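Local atomic coordinates of cDNA FLJ56608, highly similar to Homo sapiens chloride channel, calcium activated, family member 1 (CLCA1), mRNA (Homo sapiens, PDB entry 6PYO), a protein that may take part in calcium-activated chloride conductance and the regulation of mucus secretion, and is represented here by its calcium-binding von Willebrand factor type A domain. Residues C10-K15 and V49-A54; L34-T39 and T72-L77; Q58-Q63 and F95-K100; S107-L112 and S130-H135; N118-C123 and S142-L147. One frame throughout, in Å; residues are numbered along the deposited sequence.

Contact 1 of 5, residues C10-K15 and V49-A54; sequences CLVLDK and VTFDSA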
# COMPACT_ATOMS: atom_id res chain seq x y z
N CYS A 10 0.99 0.22 -6.03
CA CYS A 10 -0.30 0.16 -5.38
C CYS A 10 -0.11 0.62 -3.95
O CYS A 10 0.67 0.03 -3.20
CB CYS A 10 -0.92 -1.24 -5.43
SG CYS A 10 -2.72 -1.10 -5.09
N LEU A 11 -0.77 1.71 -3.59
CA LEU A 11 -0.90 2.09 -2.20
C LEU A 11 -1.84 1.10 -1.52
O LEU A 11 -2.95 0.82 -2.01
CB LEU A 11 -1.46 3.51 -2.09
CG LEU A 11 -0.51 4.66 -2.10
CD1 LEU A 11 0.45 4.43 -3.29
CD2 LEU A 11 -1.20 6.00 -2.20
N VAL A 12 -1.40 0.58 -0.39
CA VAL A 12 -2.21 -0.30 0.45
C VAL A 12 -2.27 0.35 1.82
O VAL A 12 -1.25 0.49 2.51
CB VAL A 12 -1.64 -1.72 0.49
CG1 VAL A 12 -2.53 -2.59 1.35
CG2 VAL A 12 -1.58 -2.27 -0.93
N LEU A 13 -3.47 0.81 2.18
CA LEU A 13 -3.62 1.80 3.24
C LEU A 13 -4.48 1.20 4.35
O LEU A 13 -5.64 0.87 4.13
CB LEU A 13 -4.26 3.07 2.69
CG LEU A 13 -3.51 3.69 1.51
CD1 LEU A 13 -4.28 4.88 1.01
CD2 LEU A 13 -2.11 4.07 1.90
N ASP A 14 -3.92 1.15 5.55
CA ASP A 14 -4.60 0.63 6.73
C ASP A 14 -5.57 1.68 7.26
O ASP A 14 -5.14 2.75 7.71
CB ASP A 14 -3.52 0.27 7.75
CG ASP A 14 -4.06 -0.48 8.96
OD1 ASP A 14 -5.27 -0.36 9.25
OD2 ASP A 14 -3.23 -1.15 9.60
N LYS A 15 -6.88 1.40 7.17
CA LYS A 15 -7.90 2.26 7.77
C LYS A 15 -8.60 1.58 8.95
O LYS A 15 -9.73 1.95 9.28
CB LYS A 15 -8.93 2.73 6.72
CG LYS A 15 -9.64 1.57 6.01
CD LYS A 15 -11.11 1.82 5.73
CE LYS A 15 -11.90 2.21 6.97
NZ LYS A 15 -12.44 1.02 7.70
N VAL A 49 -5.62 0.79 -2.60
CA VAL A 49 -6.44 -0.13 -1.82
C VAL A 49 -6.42 0.34 -0.38
O VAL A 49 -5.35 0.61 0.16
CB VAL A 49 -5.90 -1.57 -1.93
CG1 VAL A 49 -6.57 -2.50 -0.93
CG2 VAL A 49 -6.06 -2.06 -3.36
N THR A 50 -7.60 0.48 0.24
CA THR A 50 -7.70 0.57 1.69
C THR A 50 -8.08 -0.78 2.28
O THR A 50 -8.58 -1.68 1.60
CB THR A 50 -8.73 1.60 2.15
OG1 THR A 50 -9.93 1.37 1.43
CG2 THR A 50 -8.24 3.01 1.93
N PHE A 51 -7.87 -0.94 3.56
CA PHE A 51 -8.26 -2.22 4.11
C PHE A 51 -8.58 -2.03 5.59
O PHE A 51 -7.94 -1.21 6.27
CB PHE A 51 -7.20 -3.31 3.91
CG PHE A 51 -5.96 -3.08 4.70
CD1 PHE A 51 -5.83 -3.59 6.00
CD2 PHE A 51 -4.90 -2.37 4.15
CE1 PHE A 51 -4.67 -3.37 6.73
CE2 PHE A 51 -3.74 -2.14 4.87
CZ PHE A 51 -3.62 -2.65 6.15
N ASP A 52 -9.61 -2.75 6.01
CA ASP A 52 -9.82 -3.06 7.46
C ASP A 52 -9.68 -4.58 7.56
O ASP A 52 -8.62 -5.11 7.26
CB ASP A 52 -11.14 -2.48 7.94
CG ASP A 52 -12.26 -2.52 6.89
OD1 ASP A 52 -12.62 -3.64 6.43
OD2 ASP A 52 -12.76 -1.44 6.53
N SER A 53 -10.74 -5.29 7.99
CA SER A 53 -10.79 -6.75 7.90
C SER A 53 -10.92 -7.23 6.46
O SER A 53 -10.63 -8.40 6.19
CB SER A 53 -11.97 -7.30 8.75
OG SER A 53 -13.23 -6.76 8.35
N ALA A 54 -11.32 -6.36 5.54
CA ALA A 54 -11.38 -6.67 4.11
C ALA A 54 -10.79 -5.50 3.33
O ALA A 54 -10.63 -4.39 3.86
CB ALA A 54 -12.84 -6.94 3.68
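Phe51 lays its ring against Asp14 in a CH-pi contact, with Asp14 CA over one face, 3.7 Å from the ring centroid, and Asp14 CB 3.3 Å from Phe51 CZ. The ring gets there because chi1 of 68° sets CG between the backbone N and the carbonyl carbon, folding the phenyl back over strand 8-14. Phe51 CD2 also meets Val12 CG1 at 3.7 Å. Asp14 swings its carboxylate away from its backbone N (chi1 -171°), where Thr113 OG1 and Ser16 OG hold its two oxygens. Ser16 binds the calcium ion, and Asp14, its side chain about 4 Å from the metal, is placed as a second-shell residue, consistent with the metal ion-dependent adhesion site of von Willebrand factor type A domains.

Lys15 bends until NZ reaches the anti lone pair of Asp52 OD2 at 2.7 Å, a salt bridge; Lys15 NZ also bonds to Ser82 O, and Asp52 OD2 to His56 NE2. Asp52 OD1 takes Ala54 N in an Asx turn. Backbone bonds of the parallel strands run from Val49 N to Leu11 O (2.7 Å) through to Lys15 N and Phe51 O (3.0 Å).

Helix 87-99 covers the Val12, Val49 and Phe51 face, helix 24-39 packs on Leu11 and Leu13, and strand 108-113 flanks strand 8-14.

Contact 2 of 5, residues L34-T39 and T72-L77; sequences LFLLQT and TLAKRL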
# COMPACT_ATOMS: atom_id res chain seq x y z
N LEU A 34 2.03 13.21 0.22
CA LEU A 34 3.36 13.44 -0.28
C LEU A 34 3.68 12.52 -1.44
O LEU A 34 4.16 12.96 -2.50
CB LEU A 34 4.38 13.25 0.83
CG LEU A 34 5.77 13.76 0.48
CD1 LEU A 34 5.73 15.29 0.62
CD2 LEU A 34 6.81 13.14 1.35
N PHE A 35 3.44 11.22 -1.26
CA PHE A 35 3.73 10.30 -2.34
C PHE A 35 2.96 10.65 -3.60
O PHE A 35 3.53 10.69 -4.69
CB PHE A 35 3.41 8.88 -1.94
CG PHE A 35 3.81 7.89 -2.95
CD1 PHE A 35 5.16 7.58 -3.15
CD2 PHE A 35 2.86 7.22 -3.68
CE1 PHE A 35 5.54 6.64 -4.08
CE2 PHE A 35 3.23 6.28 -4.61
CZ PHE A 35 4.56 5.99 -4.82
N LEU A 36 1.65 10.89 -3.46
CA LEU A 36 0.78 11.07 -4.63
C LEU A 36 1.00 12.42 -5.30
O LEU A 36 1.01 12.50 -6.53
CB LEU A 36 -0.69 10.92 -4.22
CG LEU A 36 -1.11 9.51 -3.80
CD1 LEU A 36 -2.55 9.48 -3.29
CD2 LEU A 36 -0.95 8.59 -5.01
N LEU A 37 1.15 13.48 -4.54
CA LEU A 37 1.23 14.81 -5.10
C LEU A 37 2.65 15.22 -5.49
O LEU A 37 2.80 16.08 -6.36
CB LEU A 37 0.68 15.83 -4.10
CG LEU A 37 -0.76 15.59 -3.63
CD1 LEU A 37 -1.26 16.74 -2.75
CD2 LEU A 37 -1.75 15.39 -4.76
N GLN A 38 3.69 14.60 -4.92
CA GLN A 38 5.04 15.06 -5.21
C GLN A 38 5.99 13.96 -5.65
O GLN A 38 6.81 14.18 -6.54
CB GLN A 38 5.61 15.79 -3.97
CG GLN A 38 5.40 17.29 -4.00
CD GLN A 38 5.25 17.91 -2.63
OE1 GLN A 38 4.17 17.87 -2.04
NE2 GLN A 38 6.33 18.48 -2.10
N THR A 39 5.88 12.77 -5.08
CA THR A 39 6.94 11.79 -5.26
C THR A 39 6.75 10.94 -6.52
O THR A 39 7.69 10.83 -7.32
CB THR A 39 7.04 10.92 -4.00
OG1 THR A 39 7.10 11.81 -2.89
CG2 THR A 39 8.31 10.00 -4.03
N THR A 72 -7.00 13.29 -7.95
CA THR A 72 -8.08 12.33 -7.85
C THR A 72 -7.68 11.14 -6.98
O THR A 72 -8.53 10.59 -6.26
CB THR A 72 -8.52 11.86 -9.24
OG1 THR A 72 -9.54 10.87 -9.09
CG2 THR A 72 -7.37 11.23 -9.98
N LEU A 73 -6.41 10.73 -7.02
CA LEU A 73 -5.99 9.67 -6.10
C LEU A 73 -5.93 10.17 -4.67
O LEU A 73 -6.34 9.47 -3.74
CB LEU A 73 -4.62 9.11 -6.51
CG LEU A 73 -4.67 8.21 -7.73
CD1 LEU A 73 -3.37 8.05 -8.43
CD2 LEU A 73 -5.19 6.86 -7.28
N ALA A 74 -5.43 11.40 -4.47
CA ALA A 74 -5.27 11.91 -3.12
C ALA A 74 -6.62 12.10 -2.43
O ALA A 74 -6.73 11.91 -1.21
CB ALA A 74 -4.48 13.21 -3.12
N LYS A 75 -7.65 12.49 -3.17
CA LYS A 75 -8.98 12.66 -2.58
C LYS A 75 -9.56 11.35 -2.06
O LYS A 75 -10.52 11.39 -1.29
CB LYS A 75 -9.92 13.32 -3.62
CG LYS A 75 -9.66 14.83 -3.78
CD LYS A 75 -10.34 15.45 -5.00
CE LYS A 75 -10.09 16.97 -5.06
NZ LYS A 75 -10.38 17.58 -6.40
N ARG A 76 -8.98 10.20 -2.41
CA ARG A 76 -9.48 8.92 -1.95
C ARG A 76 -8.72 8.36 -0.76
O ARG A 76 -8.93 7.20 -0.40
CB ARG A 76 -9.48 7.90 -3.08
CG ARG A 76 -10.19 8.42 -4.27
CD ARG A 76 -10.38 7.43 -5.40
NE ARG A 76 -11.10 8.12 -6.47
CZ ARG A 76 -11.33 7.64 -7.68
NH1 ARG A 76 -10.93 6.43 -8.01
NH2 ARG A 76 -11.98 8.38 -8.57
N LEU A 77 -7.81 9.13 -0.18
CA LEU A 77 -7.15 8.68 1.02
C LEU A 77 -8.18 8.56 2.15
O LEU A 77 -9.13 9.33 2.19
CB LEU A 77 -6.03 9.67 1.40
CG LEU A 77 -4.85 9.77 0.41
CD1 LEU A 77 -3.95 10.97 0.74
CD2 LEU A 77 -4.03 8.49 0.40
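Leu34 O is gripped by two backbone N-H groups, Gln38 N at 3.0 Å in the regular helical bond and Thr39 N at 3.1 Å in a wider pi-type turn, near the end of helix 24-39 that carries Leu36 and Leu37 against Ala74. Leu36 does most of the touching. Its CG stands anti to the carbonyl carbon (chi1 -68°) and the chain then runs on extended, which pushes CD1 out into the junction between Leu73, Ala74 and Leu77. There Leu36 CD1 lies 3.7 Å from Ala74 CA, close against the backbone, and 3.8 Å from Leu73 CB. The side chains of Leu36 and Leu73 cross at about a right angle, and the other methyl, Leu36 CD2, also meets Leu73 CB.

A type I turn from Ala74 to Leu77 folds the chain back after helix 67-74 and brings Leu77 CD2 to within 4.1 Å of Leu36 CD1. Nearer the surface, Leu37 CD2 rests on Ala74 CB at 3.9 Å. Helices 24-39 and 67-74 thus pack side by side on one face of the sheet of the von Willebrand factor type A domain, Leu36 touching Leu11 and Met48, and Leu73 touching Val46 and Met48.

Chemically, the two segments meet by van der Waals packing alone, while the directed bond between the helices comes from Arg70, which donates to Leu36 O.

Contact 3 of 5, residues Q58-Q63 and F95-K100; sequences QSELIQ and FTVIRK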
# COMPACT_ATOMS: atom_id res chain seq x y z
N GLN A 58 -9.90 1.59 -3.75
CA GLN A 58 -10.24 2.98 -3.99
C GLN A 58 -9.95 3.38 -5.43
O GLN A 58 -10.62 4.25 -5.99
CB GLN A 58 -9.48 3.91 -3.05
CG GLN A 58 -9.71 3.67 -1.62
CD GLN A 58 -11.21 3.77 -1.26
OE1 GLN A 58 -11.91 4.64 -1.76
NE2 GLN A 58 -11.69 2.88 -0.42
N SER A 59 -8.95 2.77 -6.06
CA SER A 59 -8.66 3.09 -7.46
C SER A 59 -7.92 1.93 -8.11
O SER A 59 -6.92 1.43 -7.56
CB SER A 59 -7.83 4.37 -7.60
OG SER A 59 -7.51 4.61 -8.96
N GLU A 60 -8.45 1.49 -9.25
CA GLU A 60 -7.71 0.65 -10.16
C GLU A 60 -6.44 1.39 -10.61
O GLU A 60 -6.26 2.59 -10.35
CB GLU A 60 -8.57 0.30 -11.37
CG GLU A 60 -9.91 -0.32 -11.02
CD GLU A 60 -9.83 -1.81 -10.75
OE1 GLU A 60 -10.88 -2.49 -10.84
OE2 GLU A 60 -8.71 -2.30 -10.42
N LEU A 61 -5.58 0.67 -11.29
CA LEU A 61 -4.39 1.32 -11.82
C LEU A 61 -4.80 2.47 -12.72
O LEU A 61 -5.55 2.29 -13.67
CB LEU A 61 -3.55 0.32 -12.60
CG LEU A 61 -2.81 -0.75 -11.79
CD1 LEU A 61 -1.94 -1.51 -12.80
CD2 LEU A 61 -1.98 -0.13 -10.67
N ILE A 62 -4.34 3.67 -12.38
CA ILE A 62 -4.41 4.78 -13.32
C ILE A 62 -3.01 5.38 -13.48
O ILE A 62 -2.15 5.27 -12.59
CB ILE A 62 -5.44 5.84 -12.90
CG1 ILE A 62 -5.00 6.57 -11.63
CG2 ILE A 62 -6.80 5.23 -12.63
CD1 ILE A 62 -5.30 8.09 -11.72
N GLN A 63 -2.78 5.96 -14.64
CA GLN A 63 -1.48 6.48 -14.98
C GLN A 63 -1.38 7.95 -14.54
O GLN A 63 -2.35 8.71 -14.63
CB GLN A 63 -1.24 6.34 -16.48
CG GLN A 63 0.24 6.29 -16.84
CD GLN A 63 0.40 6.13 -18.29
OE1 GLN A 63 -0.53 6.39 -19.04
NE2 GLN A 63 1.57 5.66 -18.72
N PHE A 95 -2.55 -7.12 -5.41
CA PHE A 95 -2.09 -8.01 -6.48
C PHE A 95 -3.16 -8.17 -7.55
O PHE A 95 -2.86 -8.17 -8.75
CB PHE A 95 -1.69 -9.38 -5.92
CG PHE A 95 -0.50 -9.34 -4.99
CD1 PHE A 95 0.34 -8.26 -4.97
CD2 PHE A 95 -0.25 -10.40 -4.12
CE1 PHE A 95 1.44 -8.21 -4.09
CE2 PHE A 95 0.82 -10.36 -3.25
CZ PHE A 95 1.68 -9.25 -3.25
N THR A 96 -4.42 -8.32 -7.13
CA THR A 96 -5.51 -8.37 -8.11
C THR A 96 -5.61 -7.07 -8.90
O THR A 96 -5.87 -7.08 -10.11
CB THR A 96 -6.84 -8.64 -7.38
OG1 THR A 96 -6.66 -9.75 -6.50
CG2 THR A 96 -7.95 -8.94 -8.36
N VAL A 97 -5.41 -5.93 -8.22
CA VAL A 97 -5.52 -4.66 -8.92
C VAL A 97 -4.45 -4.58 -9.99
O VAL A 97 -4.71 -4.20 -11.13
CB VAL A 97 -5.43 -3.49 -7.91
CG1 VAL A 97 -5.06 -2.18 -8.64
CG2 VAL A 97 -6.75 -3.37 -7.10
N ILE A 98 -3.23 -5.02 -9.64
CA ILE A 98 -2.13 -4.91 -10.58
C ILE A 98 -2.34 -5.85 -11.74
O ILE A 98 -2.23 -5.47 -12.91
CB ILE A 98 -0.80 -5.18 -9.88
CG1 ILE A 98 -0.50 -4.04 -8.90
CG2 ILE A 98 0.30 -5.25 -10.93
CD1 ILE A 98 0.51 -4.41 -7.84
N ARG A 99 -2.69 -7.10 -11.42
CA ARG A 99 -2.85 -8.15 -12.41
C ARG A 99 -4.02 -7.93 -13.32
O ARG A 99 -4.18 -8.73 -14.25
CB ARG A 99 -3.01 -9.51 -11.74
CG ARG A 99 -1.74 -10.01 -11.13
CD ARG A 99 -1.93 -11.20 -10.21
NE ARG A 99 -0.62 -11.61 -9.71
CZ ARG A 99 -0.42 -12.17 -8.52
NH1 ARG A 99 -1.46 -12.37 -7.70
NH2 ARG A 99 0.81 -12.51 -8.16
N LYS A 100 -4.86 -6.92 -13.07
CA LYS A 100 -5.84 -6.61 -14.12
C LYS A 100 -5.15 -6.14 -15.39
O LYS A 100 -5.78 -6.14 -16.46
CB LYS A 100 -6.86 -5.56 -13.67
CG LYS A 100 -7.74 -6.05 -12.50
CD LYS A 100 -9.17 -5.55 -12.65
CE LYS A 100 -9.89 -5.46 -11.30
NZ LYS A 100 -10.15 -6.77 -10.67
O HOH W 1 -6.25 -2.13 -12.01
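The antiparallel edge strand 55-63 meets the last turn of helix 87-99 here, just after a classic beta bulge in which Gln58 and Ser59 both face Met48, and the main touching residues are Glu60 and Leu61 with Val97, Ile98 and Lys100. Leu61 points at the helix: its CG lies 4.1 Å from Val97 CG1, the two side chains meeting at a slant, and its CD1 reaches the backbone of Ile98, 4.0 Å from Ile98 O.

A single water bridges the polar parts. It accepts from Leu61 N at 3.0 Å and donates to Glu60 OE2 at 2.9 Å and to Val97 O at 2.7 Å, so one molecule joins a strand N-H, a carboxylate and a carbonyl near the helix end. Glu60 can offer that oxygen because its chain bends at chi2 (-83°), curling the carboxylate back toward the helix. The Glu60 and Lys100 side chains cross at about a right angle, Glu60 OE1 lying 3.2 Å from Lys100 CE. Lys100 NZ stays 4.3 Å from Glu60 OE1, beyond a salt bridge, though the opposite charges probably still attract.

Val97 also packs on Val49 of the neighbouring strand. A helix laid across the sheet and reaching its antiparallel edge strand is the arrangement of the von Willebrand factor type A domain, an alpha/beta sandwich of Rossmann type.

Contact 4 of 5, residues S107-L112 and S130-H135; sequences SEIVLL and SGAIIH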
# COMPACT_ATOMS: atom_id res chain seq x y z
N SER A 107 6.59 -4.96 -9.68
CA SER A 107 5.67 -3.94 -9.19
C SER A 107 5.95 -3.64 -7.72
O SER A 107 6.62 -4.41 -7.02
CB SER A 107 4.22 -4.38 -9.39
OG SER A 107 3.85 -5.39 -8.47
N GLU A 108 5.48 -2.49 -7.27
CA GLU A 108 5.67 -2.03 -5.91
C GLU A 108 4.34 -1.88 -5.16
O GLU A 108 3.33 -1.44 -5.72
CB GLU A 108 6.40 -0.71 -5.92
CG GLU A 108 7.85 -0.78 -6.51
CD GLU A 108 8.44 0.58 -6.75
OE1 GLU A 108 8.91 1.21 -5.77
OE2 GLU A 108 8.39 1.07 -7.92
N ILE A 109 4.35 -2.26 -3.88
CA ILE A 109 3.31 -1.94 -2.90
C ILE A 109 3.89 -0.95 -1.89
O ILE A 109 5.03 -1.12 -1.43
CB ILE A 109 2.80 -3.21 -2.21
CG1 ILE A 109 1.77 -3.94 -3.08
CG2 ILE A 109 2.21 -2.85 -0.88
CD1 ILE A 109 2.26 -4.33 -4.42
N VAL A 110 3.17 0.13 -1.62
CA VAL A 110 3.49 1.03 -0.51
C VAL A 110 2.46 0.69 0.58
O VAL A 110 1.28 1.05 0.46
CB VAL A 110 3.45 2.50 -0.92
CG1 VAL A 110 3.76 3.40 0.27
CG2 VAL A 110 4.50 2.77 -2.06
N LEU A 111 2.91 0.01 1.62
CA LEU A 111 2.07 -0.46 2.72
C LEU A 111 2.18 0.51 3.88
O LEU A 111 3.22 0.59 4.55
CB LEU A 111 2.49 -1.86 3.15
CG LEU A 111 1.68 -2.52 4.29
CD1 LEU A 111 0.18 -2.42 3.99
CD2 LEU A 111 2.13 -3.96 4.43
N LEU A 112 1.11 1.28 4.12
CA LEU A 112 1.10 2.26 5.19
C LEU A 112 0.22 1.67 6.30
O LEU A 112 -1.00 1.47 6.11
CB LEU A 112 0.61 3.63 4.71
CG LEU A 112 1.37 4.27 3.52
CD1 LEU A 112 0.87 5.65 3.14
CD2 LEU A 112 2.85 4.37 3.79
N SER A 130 4.67 -13.39 -5.78
CA SER A 130 4.24 -12.27 -6.61
C SER A 130 5.42 -11.60 -7.30
O SER A 130 5.27 -11.11 -8.42
CB SER A 130 3.46 -11.25 -5.79
OG SER A 130 4.29 -10.46 -4.96
N GLY A 131 6.59 -11.58 -6.65
CA GLY A 131 7.72 -10.82 -7.12
C GLY A 131 7.59 -9.33 -6.89
O GLY A 131 8.47 -8.58 -7.32
N ALA A 132 6.50 -8.90 -6.26
CA ALA A 132 6.31 -7.50 -5.91
C ALA A 132 7.34 -7.08 -4.87
O ALA A 132 7.93 -7.90 -4.17
CB ALA A 132 4.89 -7.26 -5.37
N ILE A 133 7.57 -5.78 -4.82
CA ILE A 133 8.46 -5.12 -3.87
C ILE A 133 7.55 -4.45 -2.86
O ILE A 133 6.77 -3.58 -3.24
CB ILE A 133 9.32 -4.06 -4.58
CG1 ILE A 133 10.20 -4.68 -5.66
CG2 ILE A 133 10.20 -3.26 -3.64
CD1 ILE A 133 10.42 -3.71 -6.88
N ILE A 134 7.62 -4.85 -1.60
CA ILE A 134 6.76 -4.25 -0.58
C ILE A 134 7.57 -3.25 0.25
O ILE A 134 8.45 -3.63 1.02
CB ILE A 134 6.11 -5.32 0.30
CG1 ILE A 134 5.30 -6.31 -0.54
CG2 ILE A 134 5.16 -4.67 1.27
CD1 ILE A 134 5.11 -7.66 0.10
N HIS A 135 7.27 -1.96 0.08
CA HIS A 135 7.73 -0.90 0.97
C HIS A 135 6.73 -0.81 2.12
O HIS A 135 5.52 -0.82 1.90
CB HIS A 135 7.79 0.43 0.23
CG HIS A 135 8.51 0.36 -1.08
ND1 HIS A 135 9.87 0.12 -1.16
CD2 HIS A 135 8.08 0.56 -2.35
CE1 HIS A 135 10.24 0.14 -2.43
NE2 HIS A 135 9.16 0.36 -3.18
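Glu108 runs along the sheet surface beside Ile133 and ends at the edge of the His135 ring. Its CB lies 3.9 Å from Ile133 O. With CG beside the backbone N (chi1 -64°), the chain then extends: Glu108 CG packs 3.9 Å from Ile133 CD1, and Glu108 CD comes to the ring edge, in its plane, 3.6 Å from His135 NE2. At the tip, Glu108 OE1 accepts from His135 NE2 at 2.7 Å through its anti lone pair, the N-H...O angle being 152°. Carboxylate and imidazole are turned steeply against each other, their planes 76° apart. Glu108 OE2 forms a salt bridge with Arg7 NE, so both carboxylate oxygens are held. His135 ND1 accepts from the backbone N of Leu157, which fixes the ring from its other nitrogen and is consistent with a proton on NE2.

On the other face Ile109 and Ile134 pack together, Ile109 CG2 meeting Ile134 CG2 at 4.1 Å with the side chains alongside and pointing the same way, while Ile109 CD1 reaches Ala132 CB. Backbone bonds of the parallel strands hold the register, from Ile133 N to Ser107 O (2.8 Å) on to Leu111 N and His135 O (2.8 Å).

The pair belongs to a beta-alpha-beta unit with helix 124-130. Strand 8-14 flanks strand 108-113, helix 87-99 covers Ile109, and helix 145-152 packs on Leu111 and Ile134.

Contact 5 of 5, residues N118-C123 and S142-L147; sequences NTISGC and SAAQEL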
# COMPACT_ATOMS: atom_id res chain seq x y z
N ASN A 118 -1.18 -9.93 13.54
CA ASN A 118 -0.39 -11.12 13.82
C ASN A 118 -0.69 -12.26 12.85
O ASN A 118 -0.33 -13.41 13.09
CB ASN A 118 -0.59 -11.56 15.28
CG ASN A 118 -2.04 -11.93 15.60
OD1 ASN A 118 -2.97 -11.52 14.91
ND2 ASN A 118 -2.22 -12.70 16.67
N THR A 119 -1.36 -11.95 11.75
CA THR A 119 -1.69 -12.95 10.74
C THR A 119 -0.95 -12.73 9.43
O THR A 119 -1.32 -13.33 8.41
CB THR A 119 -3.19 -12.95 10.47
OG1 THR A 119 -3.52 -11.92 9.54
CG2 THR A 119 -3.97 -12.72 11.78
N ILE A 120 0.11 -11.91 9.44
CA ILE A 120 0.75 -11.51 8.18
C ILE A 120 1.37 -12.71 7.47
O ILE A 120 1.26 -12.85 6.25
CB ILE A 120 1.79 -10.40 8.41
CG1 ILE A 120 1.15 -9.17 9.05
CG2 ILE A 120 2.45 -10.02 7.08
CD1 ILE A 120 2.13 -8.10 9.50
N SER A 121 2.00 -13.62 8.24
CA SER A 121 2.65 -14.80 7.67
C SER A 121 1.74 -15.55 6.72
O SER A 121 2.22 -16.22 5.79
CB SER A 121 3.11 -15.74 8.81
OG SER A 121 2.02 -16.08 9.65
N GLY A 122 0.43 -15.40 6.87
CA GLY A 122 -0.51 -16.11 6.03
C GLY A 122 -0.44 -15.76 4.56
O GLY A 122 -1.01 -16.49 3.75
N CYS A 123 0.21 -14.65 4.19
CA CYS A 123 0.36 -14.36 2.77
C CYS A 123 1.81 -14.43 2.29
O CYS A 123 2.07 -14.19 1.10
CB CYS A 123 -0.25 -12.99 2.41
SG CYS A 123 0.13 -11.57 3.50
N SER A 142 4.00 -0.44 17.79
CA SER A 142 3.75 -1.83 18.13
C SER A 142 3.62 -2.69 16.88
O SER A 142 2.88 -3.69 16.89
CB SER A 142 2.49 -1.94 18.99
OG SER A 142 2.46 -0.91 19.96
N ALA A 143 4.32 -2.33 15.81
CA ALA A 143 4.29 -3.12 14.59
C ALA A 143 4.77 -4.54 14.84
O ALA A 143 5.83 -4.75 15.43
CB ALA A 143 5.17 -2.46 13.52
N ALA A 144 4.01 -5.52 14.36
CA ALA A 144 4.49 -6.89 14.35
C ALA A 144 5.88 -6.95 13.69
O ALA A 144 6.21 -6.08 12.87
CB ALA A 144 3.48 -7.79 13.60
N GLN A 145 6.61 -8.08 13.86
CA GLN A 145 7.88 -8.31 13.15
C GLN A 145 7.68 -8.74 11.69
O GLN A 145 8.52 -8.42 10.82
CB GLN A 145 8.69 -9.38 13.91
CG GLN A 145 9.93 -9.92 13.17
CD GLN A 145 11.07 -8.90 13.04
OE1 GLN A 145 11.09 -7.88 13.72
NE2 GLN A 145 12.02 -9.19 12.16
N GLU A 146 6.56 -9.39 11.39
CA GLU A 146 6.25 -9.77 10.01
C GLU A 146 6.13 -8.58 9.04
O GLU A 146 6.32 -8.79 7.84
CB GLU A 146 4.96 -10.60 10.01
CG GLU A 146 5.11 -12.02 10.54
CD GLU A 146 4.89 -12.13 12.04
OE1 GLU A 146 4.94 -11.10 12.75
OE2 GLU A 146 4.67 -13.27 12.52
N LEU A 147 5.87 -7.36 9.52
CA LEU A 147 5.84 -6.17 8.65
C LEU A 147 7.21 -5.92 8.04
O LEU A 147 7.38 -5.90 6.80
CB LEU A 147 5.37 -4.97 9.49
CG LEU A 147 5.14 -3.66 8.74
CD1 LEU A 147 4.02 -3.93 7.75
CD2 LEU A 147 4.87 -2.45 9.57
O HOH W 2 1.96 -13.96 11.28
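Ile120 overlaps the aliphatic base of Glu146, with its CB 3.6 Å from Glu146 CB and its CD1 3.8 Å from the same atom. The two side chains meet at a slant. Ile120 holds CG1 on the side of its backbone N (chi1 -59°) and has a chain extended at chi2, which carries CD1 past Glu146 to the start of helix 145-152, where it lies 3.8 Å from Leu147 N and 4.3 Å from Ala144 CB. Ile120 also touches Ile87 of helix 87-99, so it sits where the loop after strand 108-113 meets two helices.

Glu146 turns its polar end elsewhere: a bend at chi2 (90°) lifts the carboxylate away from Ile120 toward a bridging water. That water donates to Asn118 O at 3.0 Å, accepts from Ser121 N at 3.1 Å, and gives a weak bond to Glu146 OE2, also 3.1 Å long. It thus joins the carboxylate to a carbonyl and an N-H of the loop.

Within the loop a turn is closed by Cys123 N bonding to Ile120 O, and Cys123 forms a disulfide with Cys88, tying this loop covalently to helix 87-99. Between the two segments no direct hydrogen bond forms: buried apolar contact through Ile120 carries the junction, and the charged group near the surface is linked to the loop through solvent, one of its bonds weak.

In the fold
From the N terminus, contact 1 closes a loop from strand 8-14 through helix 24-39 to strand 45-51. Contact 2 opens inside that loop, on helix 24-39, and closes beyond it at 72-77, so the two cross. Contact 3 opens at the edge strand 58-63, within the loop of contact 2, and closes on helix 87-99, crossing contact 2 but following contact 1 in series. Contact 4 then joins strands 108-113 and 133-138, and contact 5, opening inside it and closing at 142-147, crosses it. None nests. Contacts 1 and 4 pair strands of the sheet, contact 2 joins two helices on one face, contact 3 joins the edge strand to helix 87-99, and contact 5 ties a loop to helix 145-152.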